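PDB 2B67: COG0778: Nitroreductase from Streptococcus pneumoniae, which binds flavin mononucleotide and probably uses electrons from a nicotinamide cofactor to reduce nitro compounds or related acceptors, as in other nitroreductase-family enzymes. Local coordinates for residues Y65-N68 with F69-S73; V138-N141 with L142-L146; G158-K161 with S162-N165; R54-N57 with A58-A61. All blocks are in the same frame, centred on the assembly; numbering follows the deposited sequence.

Along the chain the order is contact 4, contact 1, contact 2, contact 3. Contacts 4 and 1 lie at the starts of the successive helices 57-61 and 68-74, their centres about 11 Å apart, and the two helices pack through Ala61, Phe69 and Val72. Contact 3, at the start of helix 161-168, is centred about 13 Å from each of them and touches contact 1 through Gly158. Contact 2 stands apart, about 21 Å from the other three between centres, on the long helix 124-148 against the antiparallel sheet. Contacts 2 and 4 both touch the second subunit, whereas residues of contacts 1 and 3 bind the flavin.

Contact 1. Residues Y65-N68 with F69-S73; sequences YGSN and FEQVS
Gly66 and Phe69 meet where a type II' beta turn, Tyr65 to Asn68, runs directly into helix 68-74. The turn is closed by Asn68 N on Tyr65 O at 2.9 Å. Gly66, with its positive phi of 53°, occupies the first corner. Its carbonyl oxygen then takes Phe69 N at 3.1 Å. Regular helical bonding follows: Gln71 N reaches Ser67 O at 3.3 Å, and Val72 N reaches Asn68 O at 3.0 Å with a nearly straight N-H...O bond.

The side chains of Asn68 and Gln71 both leave the helix on the side of their own backbone N, with chi1 of -66° and -69°, which sends both amides back past the start of the helix. Asn68 OD1 and Gln71 NE2 come within 3.6 Å, yet the two amide planes are steeply inclined to each other, and both of these atoms, like Asn68 ND2, have hydrogen-bond partners elsewhere. Asn68 ND2 donates to Gly158 O, Asn68 OD1 accepts a weak bond from N3 of the flavin, and Gln71 NE2 donates to the flavin O2. The turn and the first helical turn therefore present one acceptor and one donor to the pyrimidine edge of FMN.

On another side of the helix Phe69 lies against Ala61 of helix 57-61. Ser73 OG sits over one face of the Phe69 ring, offset toward its rim. The same hydroxyl donates to Phe69 O at 2.9 Å, while Ser73 N reaches this oxygen at 3.1 Å from the opposite face of the carbonyl plane.

Contact 2. Residues V138-N141 with L142-L146; sequences VAMN and LVLAL
With CG opposite the backbone N (chi1 -179°) and bends at chi2 (80°) and chi3 (-99°), the selenomethionine side chain of Met140 curls forward, toward the C-terminal end of the helix, to Val143 and Leu144. Its terminal CE makes the closest side-chain approaches. CE lies 3.5 Å from Val143 CG2, tighter than an ordinary van der Waals approach, with the two side chains crossing at about a right angle. One residue farther on, CE touches Leu144 CG at 3.7 Å. The two branches of Leu144 come less close, so the methyl rests mainly against the branch point.

The backbone beneath is a regular alpha-helix. Leu142 N, Val143 N, Leu144 N and Ala145 N bond in turn to Val138 O, Ala139 O, Met140 O and Asn141 O, all i to i+4, at 2.9 to 3.1 Å. Leu144 CG also lies 3.3 Å from Met140 O, and Val143 CG2 packs on the same oxygen, so Met140 O accepts from Leu144 N with carbons of Val143 and Leu144 against it.

Asn141 is the polar exception in this buried surface. Its ND2 donates to Ala36 O and also to Asn10 OD1 of the second subunit, linking it to helix 26-36 of its own chain and to the partner chain.

This buried part of helix 124-148 lies between sheet and dimer partner, consistent with the dimeric nitroreductase fold: Leu142 and Val143 pack on Ile180 of strand 174-183, Val138 and Leu142 on helix 26-36 and strand 48-53, and Val143 on strand 152-156. Met140 and Leu144 instead face Pro40 and Phe6 of the second subunit.

Contact 3. Residues G158-K161 with S162-N165; sequences GFDK and SKVN
Asp160 O and Lys163 N are joined at 3.2 Å, an i to i+3 bond in the opening turn of helix 161-168. A weak bond from Val164 N to Lys161 O repeats this spacing. Water 3 bridges the next step, donating to Lys161 O and accepting from Asn165 N at 3.0 Å, and thus stands in for a direct i to i+4 bond.

Asp160 is the N-cap. Its chi1 of -177°, swinging CG away from its own N, carries the carboxylate forward to the start of the helix, where OD1 gathers several donors. Ser162 OG donates to Asp160 OD1 at 2.8 Å from the syn side, and Ser162 N reaches the same oxygen at 3.3 Å from farther above the plane, both on one face. Water 2 donates to OD1 as well and accepts from Ser162 N. The other oxygen, Asp160 OD2, touches the Lys163 methylenes, nearest CD at 3.5 Å, where the two side chains cross at a slant, but OD2 and Lys163 NZ stay 4.2 Å apart. Water 1 spans the pair, donating to OD2 and accepting from NZ. The negative charge here would probably interact favourably with the positive end of the helix dipole.

On the inner side, Val164 CG2 meets the edge of the Phe159 ring, 3.6 Å from CD2. Gly158 N donates to the flavin O4, while Phe159 and Val164 pack on Pro176 of strand 174-183, and Val164 also on Phe82 of strand 77-84.

Contact 4. Residues R54-N57 with A58-A61; sequences REKN and AELA
Lys56 is the N-cap of the short helix 57-61, and its carbonyl oxygen receives Leu60 N at 2.9 Å, an N-H...O angle of 172°, in the first full helical turn. Ala61 N follows onto Asn57 O, also at 2.9 Å but less straight, at 152°. This is the tight part of the contact. Leu60 CB lies against Lys56 O (3.5 Å). Ala61 CB is likewise 3.4 Å from Asn57 O, so each of these bonded oxygens also has a methylene or methyl against it. Leu60, with CG opposite its backbone N, extends to Val72 of helix 68-74 and Thr78 of strand 77-84.

The looser part is the pair Lys56 and Glu59, whose side chains run side by side in the same direction. Lys56 NZ and Glu59 OE2 are 5.8 Å apart, beyond a salt bridge, and because Glu59 has two deposited conformers this spacing is doubtful. Lys56 NZ instead makes a long, weak ion pair with Glu169, and Lys56 packs on Arg204 of the second subunit. The second subunit also makes backbone hydrogen bonds with Arg54, Glu55 and Lys56.

Solvent supplies partners for the N-H groups at the start of the helix. Water 4 accepts from Glu59 N at 3.1 Å but gives Glu55 O only a weak bond. Water 5 is the firmer bridge, donating to Glu55 O at 3.0 Å and accepting from Ala58 N at 2.7 Å.

Contact 1. Residues Y65-N68 with F69-S73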
loop_
_atom_site.group_PDB
_atom_site.type_symbol
_atom_site.label_atom_id
_atom_site.label_comp_id
_atom_site.label_asym_id
_atom_site.label_seq_id
_atom_site.Cartn_x
_atom_site.Cartn_y
_atom_site.Cartn_z
ATOM N N TYR A 65 11.278 -9.389 16.099
ATOM C CA TYR A 65 10.717 -9.619 17.440
ATOM C C TYR A 65 9.881 -10.907 17.525
ATOM O O TYR A 65 9.256 -11.307 16.540
ATOM C CB TYR A 65 9.782 -8.475 17.859
ATOM C CG TYR A 65 10.326 -7.052 17.775
ATOM C CD1 TYR A 65 9.498 -6.005 17.363
ATOM C CD2 TYR A 65 11.631 -6.761 18.116
ATOM C CE1 TYR A 65 9.973 -4.714 17.269
ATOM C CE2 TYR A 65 12.114 -5.475 18.034
ATOM C CZ TYR A 65 11.271 -4.461 17.606
ATOM O OH TYR A 65 11.742 -3.168 17.568
ATOM N N GLY A 66 9.836 -11.515 18.715
ATOM C CA GLY A 66 8.916 -12.632 18.970
ATOM C C GLY A 66 9.056 -13.732 17.931
ATOM O O GLY A 66 10.166 -14.075 17.525
ATOM N N SER A 67 7.926 -14.242 17.465
ATOM C CA SER A 67 7.899 -15.335 16.495
ATOM C C SER A 67 8.362 -14.916 15.085
ATOM O O SER A 67 8.483 -15.765 14.188
ATOM C CB SER A 67 6.482 -15.897 16.420
ATOM O OG SER A 67 5.616 -14.915 15.856
ATOM N N ASN A 68 8.625 -13.622 14.898
ATOM C CA ASN A 68 9.217 -13.119 13.646
ATOM C C ASN A 68 10.623 -13.649 13.514
ATOM O O ASN A 68 11.111 -13.826 12.402
ATOM C CB ASN A 68 9.206 -11.578 13.560
ATOM C CG ASN A 68 7.801 -11.017 13.476
ATOM O OD1 ASN A 68 6.892 -11.699 12.999
ATOM N ND2 ASN A 68 7.605 -9.787 13.936
ATOM N N PHE A 69 11.291 -13.892 14.653
ATOM C CA PHE A 69 12.620 -14.486 14.622
ATOM C C PHE A 69 12.611 -15.806 13.838
ATOM O O PHE A 69 13.444 -16.021 12.957
ATOM C CB PHE A 69 13.209 -14.713 16.036
ATOM C CG PHE A 69 14.516 -15.444 16.005
ATOM C CD1 PHE A 69 15.689 -14.779 15.661
ATOM C CD2 PHE A 69 14.577 -16.822 16.282
ATOM C CE1 PHE A 69 16.892 -15.450 15.583
ATOM C CE2 PHE A 69 15.771 -17.503 16.209
ATOM C CZ PHE A 69 16.936 -16.822 15.864
ATOM N N GLU A 70 11.674 -16.695 14.157
ATOM C CA GLU A 70 11.624 -17.975 13.450
ATOM C C GLU A 70 11.216 -17.819 11.980
ATOM O O GLU A 70 11.695 -18.552 11.113
ATOM C CB GLU A 70 10.670 -18.924 14.151
ATOM C CG GLU A 70 11.318 -19.651 15.346
ATOM C CD GLU A 70 11.203 -18.897 16.646
ATOM O OE1 GLU A 70 10.629 -17.773 16.677
ATOM O OE2 GLU A 70 11.702 -19.439 17.654
ATOM N N GLN A 71 10.323 -16.875 11.697
ATOM C CA GLN A 71 9.874 -16.655 10.314
ATOM C C GLN A 71 11.024 -16.211 9.419
ATOM O O GLN A 71 11.248 -16.788 8.357
ATOM C CB GLN A 71 8.715 -15.651 10.269
ATOM C CG GLN A 71 7.415 -16.201 10.886
ATOM C CD GLN A 71 6.303 -15.169 10.897
ATOM O OE1 GLN A 71 5.981 -14.582 9.854
ATOM N NE2 GLN A 71 5.707 -14.940 12.076
ATOM N N VAL A 72 11.771 -15.210 9.859
ATOM C CA VAL A 72 12.876 -14.730 9.069
ATOM C C VAL A 72 14.025 -15.768 8.982
ATOM O O VAL A 72 14.683 -15.883 7.934
ATOM C CB VAL A 72 13.369 -13.345 9.535
ATOM C CG1 VAL A 72 14.486 -12.831 8.603
ATOM C CG2 VAL A 72 12.206 -12.348 9.547
ATOM N N SER A 73 14.256 -16.527 10.054
ATOM C CA SER A 73 15.325 -17.568 10.035
ATOM C C SER A 73 15.023 -18.676 9.056
ATOM O O SER A 73 15.942 -19.137 8.361
ATOM C CB SER A 73 15.513 -18.230 11.407
ATOM O OG SER A 73 16.011 -17.324 12.355
#

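Contact 2. Residues V138-N141 with L142-L146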
loop_
_atom_site.group_PDB
_atom_site.type_symbol
_atom_site.label_atom_id
_atom_site.label_comp_id
_atom_site.label_asym_id
_atom_site.label_seq_id
_atom_site.Cartn_x
_atom_site.Cartn_y
_atom_site.Cartn_z
ATOM N N VAL A 138 3.332 -0.586 -3.016
ATOM C CA VAL A 138 4.136 -1.567 -3.705
ATOM C C VAL A 138 4.182 -2.898 -2.917
ATOM O O VAL A 138 4.287 -3.952 -3.534
ATOM C CB VAL A 138 5.584 -1.038 -4.107
ATOM C CG1 VAL A 138 6.525 -0.984 -2.905
ATOM C CG2 VAL A 138 6.206 -1.885 -5.254
ATOM N N ALA A 139 4.159 -2.851 -1.575
ATOM C CA ALA A 139 4.234 -4.077 -0.826
ATOM C C ALA A 139 3.060 -4.995 -1.187
ATOM O O ALA A 139 3.244 -6.185 -1.380
ATOM C CB ALA A 139 4.252 -3.806 0.650
HETATM N N MSE A 140 1.857 -4.424 -1.255
HETATM C CA MSE A 140 0.638 -5.131 -1.709
HETATM C C MSE A 140 0.776 -5.783 -3.109
HETATM O O MSE A 140 0.433 -6.959 -3.303
HETATM C CB MSE A 140 -0.551 -4.172 -1.733
HETATM C CG MSE A 140 -1.883 -4.824 -2.167
HETATM SE SE MSE A 140 -2.647 -5.785 -0.637
HETATM C CE MSE A 140 -2.107 -7.618 -0.984
ATOM N N ASN A 141 1.309 -5.016 -4.052
ATOM C CA ASN A 141 1.458 -5.488 -5.440
ATOM C C ASN A 141 2.454 -6.669 -5.456
ATOM O O ASN A 141 2.227 -7.675 -6.135
ATOM C CB ASN A 141 1.913 -4.334 -6.357
ATOM C CG ASN A 141 1.293 -4.411 -7.764
ATOM O OD1 ASN A 141 0.241 -5.019 -7.964
ATOM N ND2 ASN A 141 1.936 -3.778 -8.730
ATOM N N LEU A 142 3.497 -6.551 -4.632
ATOM C CA LEU A 142 4.544 -7.595 -4.506
ATOM C C LEU A 142 4.014 -8.924 -3.953
ATOM O O LEU A 142 4.306 -9.992 -4.508
ATOM C CB LEU A 142 5.682 -7.105 -3.616
ATOM C CG LEU A 142 6.757 -8.144 -3.258
ATOM C CD1 LEU A 142 7.394 -8.696 -4.546
ATOM C CD2 LEU A 142 7.810 -7.534 -2.304
ATOM N N VAL A 143 3.252 -8.866 -2.859
ATOM C CA VAL A 143 2.725 -10.110 -2.303
ATOM C C VAL A 143 1.721 -10.795 -3.244
ATOM O O VAL A 143 1.648 -12.053 -3.307
ATOM C CB VAL A 143 2.199 -9.985 -0.845
ATOM C CG1 VAL A 143 3.311 -9.542 0.106
ATOM C CG2 VAL A 143 1.007 -9.098 -0.750
ATOM N N LEU A 144 0.953 -9.975 -3.970
ATOM C CA LEU A 144 0.021 -10.499 -4.975
ATOM C C LEU A 144 0.757 -11.129 -6.139
ATOM O O LEU A 144 0.378 -12.226 -6.598
ATOM C CB LEU A 144 -0.948 -9.415 -5.482
ATOM C CG LEU A 144 -1.984 -8.974 -4.443
ATOM C CD1 LEU A 144 -2.642 -7.653 -4.931
ATOM C CD2 LEU A 144 -3.001 -10.071 -4.230
ATOM N N ALA A 145 1.822 -10.461 -6.592
ATOM C CA ALA A 145 2.644 -11.021 -7.660
ATOM C C ALA A 145 3.274 -12.370 -7.254
ATOM O O ALA A 145 3.317 -13.296 -8.047
ATOM C CB ALA A 145 3.711 -9.996 -8.168
ATOM N N LEU A 146 3.746 -12.478 -6.017
ATOM C CA LEU A 146 4.291 -13.737 -5.473
ATOM C C LEU A 146 3.225 -14.827 -5.438
ATOM O O LEU A 146 3.457 -15.992 -5.877
ATOM C CB LEU A 146 4.844 -13.501 -4.052
ATOM C CG LEU A 146 6.175 -12.713 -4.013
ATOM C CD1 LEU A 146 6.601 -12.291 -2.589
ATOM C CD2 LEU A 146 7.302 -13.471 -4.723
#

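Contact 3. Residues G158-K161 with S162-N165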
loop_
_atom_site.group_PDB
_atom_site.type_symbol
_atom_site.label_atom_id
_atom_site.label_comp_id
_atom_site.label_asym_id
_atom_site.label_seq_id
_atom_site.Cartn_x
_atom_site.Cartn_y
_atom_site.Cartn_z
ATOM N N GLY A 158 7.151 -6.066 12.775
ATOM C CA GLY A 158 7.808 -6.237 14.098
ATOM C C GLY A 158 9.288 -6.635 14.030
ATOM O O GLY A 158 9.652 -7.834 14.167
ATOM N N PHE A 159 10.140 -5.628 13.805
ATOM C CA PHE A 159 11.574 -5.799 13.734
ATOM C C PHE A 159 12.220 -4.473 14.096
ATOM O O PHE A 159 11.549 -3.421 14.109
ATOM C CB PHE A 159 12.052 -6.291 12.341
ATOM C CG PHE A 159 11.793 -5.318 11.230
ATOM C CD1 PHE A 159 10.542 -5.247 10.617
ATOM C CD2 PHE A 159 12.799 -4.470 10.781
ATOM C CE1 PHE A 159 10.310 -4.328 9.547
ATOM C CE2 PHE A 159 12.569 -3.577 9.730
ATOM C CZ PHE A 159 11.326 -3.507 9.121
ATOM N N ASP A 160 13.513 -4.543 14.410
ATOM C CA ASP A 160 14.291 -3.428 14.917
ATOM C C ASP A 160 14.861 -2.614 13.750
ATOM O O ASP A 160 15.943 -2.909 13.264
ATOM C CB ASP A 160 15.457 -3.969 15.767
ATOM C CG ASP A 160 16.284 -2.861 16.385
ATOM O OD1 ASP A 160 15.924 -1.682 16.148
ATOM O OD2 ASP A 160 17.249 -3.158 17.141
ATOM N N LYS A 161 14.124 -1.608 13.314
ATOM C CA LYS A 161 14.478 -0.840 12.131
ATOM C C LYS A 161 15.839 -0.167 12.218
ATOM O O LYS A 161 16.496 0.021 11.191
ATOM C CB LYS A 161 13.400 0.198 11.799
ATOM C CG LYS A 161 12.150 -0.411 11.178
ATOM C CD LYS A 161 10.986 0.555 11.241
ATOM C CE LYS A 161 9.728 0.031 10.524
ATOM N NZ LYS A 161 8.851 1.194 10.200
ATOM N N SER A 162 16.271 0.162 13.442
ATOM C CA SER A 162 17.511 0.922 13.659
ATOM C C SER A 162 18.782 0.130 13.320
ATOM O O SER A 162 19.873 0.704 13.164
ATOM C CB SER A 162 17.582 1.401 15.120
ATOM O OG SER A 162 17.860 0.334 16.027
ATOM N N LYS A 163 18.683 -1.185 13.191
ATOM C CA LYS A 163 19.924 -1.935 12.887
ATOM C C LYS A 163 19.961 -2.506 11.479
ATOM O O LYS A 163 20.979 -3.104 11.069
ATOM C CB LYS A 163 20.164 -3.068 13.914
ATOM C CG LYS A 163 20.463 -2.576 15.335
ATOM C CD LYS A 163 20.641 -3.749 16.313
ATOM C CE LYS A 163 21.051 -3.237 17.714
ATOM N NZ LYS A 163 20.975 -4.355 18.729
ATOM N N VAL A 164 18.853 -2.355 10.754
ATOM C CA VAL A 164 18.695 -3.054 9.478
ATOM C C VAL A 164 19.701 -2.574 8.433
ATOM O O VAL A 164 20.260 -3.403 7.694
ATOM C CB VAL A 164 17.235 -2.989 8.876
ATOM C CG1 VAL A 164 17.218 -3.697 7.527
ATOM C CG2 VAL A 164 16.213 -3.700 9.774
ATOM N N ASN A 165 19.935 -1.259 8.368
ATOM C CA ASN A 165 20.871 -0.712 7.371
ATOM C C ASN A 165 22.252 -1.283 7.581
ATOM O O ASN A 165 22.921 -1.637 6.626
ATOM C CB ASN A 165 20.966 0.816 7.445
ATOM C CG ASN A 165 19.778 1.509 6.808
ATOM O OD1 ASN A 165 19.842 1.966 5.657
ATOM N ND2 ASN A 165 18.706 1.622 7.563
HETATM O O HOH W 1 18.248 -5.355 18.429
HETATM O O HOH W 2 14.174 0.344 15.849
HETATM O O HOH W 3 18.695 0.810 10.118
#

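Contact 4. Residues R54-N57 with A58-A61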
loop_
_atom_site.group_PDB
_atom_site.type_symbol
_atom_site.label_atom_id
_atom_site.label_comp_id
_atom_site.label_asym_id
_atom_site.label_seq_id
_atom_site.Cartn_x
_atom_site.Cartn_y
_atom_site.Cartn_z
ATOM N N ARG A 54 19.350 -13.478 0.740
ATOM C CA ARG A 54 19.566 -14.912 0.573
ATOM C C ARG A 54 20.787 -15.356 1.373
ATOM O O ARG A 54 20.918 -16.525 1.690
ATOM C CB ARG A 54 19.784 -15.286 -0.910
ATOM C CG ARG A 54 18.516 -15.354 -1.699
ATOM C CD ARG A 54 18.761 -15.783 -3.184
ATOM N NE ARG A 54 17.515 -15.658 -3.958
ATOM C CZ ARG A 54 16.553 -16.592 -4.043
ATOM N NH1 ARG A 54 15.481 -16.323 -4.767
ATOM N NH2 ARG A 54 16.642 -17.777 -3.419
ATOM N N GLU A 55 21.680 -14.420 1.664
ATOM C CA GLU A 55 22.883 -14.724 2.402
ATOM C C GLU A 55 22.860 -14.284 3.859
ATOM O O GLU A 55 23.364 -15.021 4.695
ATOM C CB GLU A 55 24.134 -14.177 1.703
ATOM C CG GLU A 55 24.974 -15.276 1.086
ATOM C CD GLU A 55 24.688 -15.462 -0.382
ATOM O OE1 GLU A 55 23.949 -16.420 -0.737
ATOM O OE2 GLU A 55 25.205 -14.630 -1.180
ATOM N N LYS A 56 22.292 -13.108 4.150
ATOM C CA LYS A 56 22.304 -12.508 5.502
ATOM C C LYS A 56 21.055 -12.812 6.365
ATOM O O LYS A 56 20.768 -12.103 7.333
ATOM C CB LYS A 56 22.563 -10.979 5.426
ATOM C CG LYS A 56 23.948 -10.633 4.804
ATOM C CD LYS A 56 24.260 -9.142 4.877
ATOM C CE LYS A 56 25.773 -8.878 4.701
ATOM N NZ LYS A 56 26.227 -9.026 3.261
ATOM N N ASN A 57 20.343 -13.884 6.023
ATOM C CA ASN A 57 19.087 -14.206 6.682
ATOM C C ASN A 57 19.199 -14.423 8.179
ATOM O O ASN A 57 18.335 -13.979 8.922
ATOM C CB ASN A 57 18.428 -15.420 6.058
ATOM C CG ASN A 57 18.188 -15.239 4.574
ATOM O OD1 ASN A 57 17.058 -15.049 4.132
ATOM N ND2 ASN A 57 19.255 -15.280 3.811
ATOM N N ALA A 58 20.235 -15.130 8.612
ATOM C CA ALA A 58 20.382 -15.445 10.042
ATOM C C ALA A 58 20.648 -14.184 10.866
ATOM O O ALA A 58 20.117 -14.049 11.960
ATOM C CB ALA A 58 21.495 -16.481 10.270
ATOM N N GLU A 59 21.527 -13.324 10.341
ATOM C CA GLU A 59 21.831 -12.002 10.885
ATOM C C GLU A 59 20.552 -11.167 10.988
ATOM O O GLU A 59 20.190 -10.677 12.065
ATOM C CB GLU A 59 22.818 -11.269 9.960
ATOM C CG GLU A 59 24.270 -11.125 10.458
ATOM C CD GLU A 59 24.893 -9.761 10.096
ATOM O OE1 GLU A 59 25.127 -8.936 11.019
ATOM O OE2 GLU A 59 25.133 -9.505 8.890
ATOM N N LEU A 60 19.866 -11.027 9.858
ATOM C CA LEU A 60 18.625 -10.235 9.792
ATOM C C LEU A 60 17.609 -10.706 10.813
ATOM O O LEU A 60 16.974 -9.898 11.489
ATOM C CB LEU A 60 18.030 -10.259 8.363
ATOM C CG LEU A 60 16.721 -9.505 8.167
ATOM C CD1 LEU A 60 16.899 -7.985 8.487
ATOM C CD2 LEU A 60 16.174 -9.726 6.748
ATOM N N ALA A 61 17.463 -12.031 10.942
ATOM C CA ALA A 61 16.481 -12.606 11.841
ATOM C C ALA A 61 16.675 -12.181 13.297
ATOM O O ALA A 61 15.696 -12.116 14.048
ATOM C CB ALA A 61 16.515 -14.134 11.744
HETATM O O HOH W 4 23.375 -14.250 8.070
HETATM O O HOH W 5 22.116 -16.360 7.034
#